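PDB 6ORH: glycoside hydrolase, which probably hydrolyses alpha-L-fucosidic linkages, releasing L-fucose from host glycans, as a family 29 alpha-L-fucosidase. Local coordinates for residues Leu71-Val75 and Leu105-Val109. The protein carries 2 engineered substitutions. Residues are numbered along the deposited sequence; the frame is centred on the assembly and turned at random.
Sequences LILVV and LLLEV
Leu105 O accepts the helical hydrogen bond from Val109 N at 2.9 Å, and the methyl CD2 of Leu73 comes up to the same oxygen at 4.2 Å, a van der Waals approach only. No hydrogen bond joins strand residues 71-74 to helix residues 105-109; they are held together by branched aliphatic side chains. Val109 divides its two methyls between two strand leucines: CG1 meets CD1 of Leu71 at 3.8 Å, the two side chains slanting past each other, while CG2 meets CD2 of Leu73 at 3.9 Å, tip to tip. The rotation of Val109 (chi1 176°) sets these methyls apart, one for each leucine. Leu73, whose CG stands opposite its backbone N (chi1 -179°), has the largest share of the interface: besides Val109, its CD2 touches CD1 of Leu106 at 4.0 Å, and its CD1 faces CD2 of Leu105 more loosely, at 4.4 Å. The same Leu106 CD1 also reaches CG1 of Val75, 4.2 Å away, where the chain turns a corner. All six touching residues are buried. Trp59 of helix 56-65 packs on both Leu105 and Val109, and Met120 of strand 119-124 also meets Val109. The short axes run nearly antiparallel, at 164° and 10.0 Å apart. Strand 70-74 pairs in parallel with strands 23-27 and 119-124, and helix 105-116 connects it to the latter, so this contact packs the first strand of a beta-alpha-beta crossover against its helix, as in the TIM-barrel fold of the fucosidase domain.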
loop_
_atom_site.group_PDB
_atom_site.type_symbol
_atom_site.label_atom_id
_atom_site.label_comp_id
_atom_site.label_asym_id
_atom_site.label_seq_id
_atom_site.Cartn_x
_atom_site.Cartn_y
_atom_site.Cartn_z
ATOM N N LEU A 71 10.978 11.307 -23.361
ATOM C CA LEU A 71 9.733 11.981 -23.717
ATOM C C LEU A 71 8.992 11.074 -24.700
ATOM O O LEU A 71 9.515 10.822 -25.802
ATOM C CB LEU A 71 10.103 13.335 -24.359
ATOM C CG LEU A 71 8.968 14.282 -24.763
ATOM C CD1 LEU A 71 9.541 15.617 -25.226
ATOM C CD2 LEU A 71 8.045 13.717 -25.862
ATOM N N ILE A 72 7.814 10.575 -24.266
ATOM C CA ILE A 72 6.962 9.754 -25.122
ATOM C C ILE A 72 5.857 10.619 -25.725
ATOM O O ILE A 72 4.978 11.100 -25.023
ATOM C CB ILE A 72 6.424 8.529 -24.358
ATOM C CG1 ILE A 72 7.572 7.770 -23.681
ATOM C CG2 ILE A 72 5.643 7.615 -25.309
ATOM C CD1 ILE A 72 7.144 6.506 -22.948
ATOM N N LEU A 73 5.911 10.799 -27.057
ATOM C CA LEU A 73 5.001 11.699 -27.751
ATOM C C LEU A 73 3.873 10.901 -28.399
ATOM O O LEU A 73 4.100 10.010 -29.236
ATOM C CB LEU A 73 5.804 12.402 -28.868
ATOM C CG LEU A 73 4.994 13.410 -29.693
ATOM C CD1 LEU A 73 4.517 14.569 -28.795
ATOM C CD2 LEU A 73 5.889 13.990 -30.805
ATOM N N VAL A 74 2.630 11.326 -28.108
ATOM C CA VAL A 74 1.496 10.844 -28.886
ATOM C C VAL A 74 1.556 11.455 -30.285
ATOM O O VAL A 74 1.525 12.682 -30.428
ATOM C CB VAL A 74 0.178 11.192 -28.178
ATOM C CG1 VAL A 74 -1.037 10.911 -29.078
ATOM C CG2 VAL A 74 0.085 10.403 -26.877
ATOM N N VAL A 75 1.634 10.601 -31.311
ATOM C CA VAL A 75 1.588 11.121 -32.678
ATOM C C VAL A 75 0.297 10.717 -33.379
ATOM O O VAL A 75 0.004 11.232 -34.466
ATOM C CB VAL A 75 2.823 10.754 -33.521
ATOM C CG1 VAL A 75 4.091 11.279 -32.870
ATOM C CG2 VAL A 75 2.916 9.274 -33.813
ATOM N N LEU A 105 4.930 17.680 -36.066
ATOM C CA LEU A 105 5.169 17.815 -34.632
ATOM C C LEU A 105 6.251 16.825 -34.208
ATOM O O LEU A 105 7.048 17.130 -33.328
ATOM C CB LEU A 105 3.860 17.595 -33.862
ATOM C CG LEU A 105 3.992 17.769 -32.346
ATOM C CD1 LEU A 105 4.440 19.199 -31.977
ATOM C CD2 LEU A 105 2.677 17.399 -31.664
ATOM N N LEU A 106 6.291 15.647 -34.852
ATOM C CA LEU A 106 7.322 14.676 -34.513
ATOM C C LEU A 106 8.707 15.240 -34.832
ATOM O O LEU A 106 9.625 15.053 -34.044
ATOM C CB LEU A 106 7.036 13.325 -35.185
ATOM C CG LEU A 106 8.058 12.220 -34.902
ATOM C CD1 LEU A 106 8.181 11.936 -33.411
ATOM C CD2 LEU A 106 7.672 10.950 -35.638
ATOM N N LEU A 107 8.830 15.961 -35.965
ATOM C CA LEU A 107 10.104 16.592 -36.289
ATOM C C LEU A 107 10.445 17.680 -35.270
ATOM O O LEU A 107 11.592 17.739 -34.807
ATOM C CB LEU A 107 10.014 17.202 -37.693
ATOM C CG LEU A 107 11.314 17.852 -38.173
ATOM C CD1 LEU A 107 12.406 16.807 -38.319
ATOM C CD2 LEU A 107 11.078 18.541 -39.515
ATOM N N GLU A 108 9.494 18.570 -34.948
ATOM C CA GLU A 108 9.788 19.678 -34.041
ATOM C C GLU A 108 10.260 19.151 -32.684
ATOM O O GLU A 108 11.266 19.630 -32.150
ATOM C CB GLU A 108 8.614 20.640 -33.879
ATOM C CG GLU A 108 8.262 21.303 -35.204
ATOM C CD GLU A 108 7.323 22.481 -35.075
ATOM O OE1 GLU A 108 6.928 22.825 -33.952
ATOM O OE2 GLU A 108 6.966 23.056 -36.146
ATOM N N VAL A 109 9.564 18.126 -32.164
ATOM C CA VAL A 109 9.962 17.555 -30.879
ATOM C C VAL A 109 11.328 16.879 -31.012
ATOM O O VAL A 109 12.145 16.994 -30.100
ATOM C CB VAL A 109 8.878 16.602 -30.318
ATOM C CG1 VAL A 109 9.360 15.928 -29.027
ATOM C CG2 VAL A 109 7.592 17.369 -30.022
#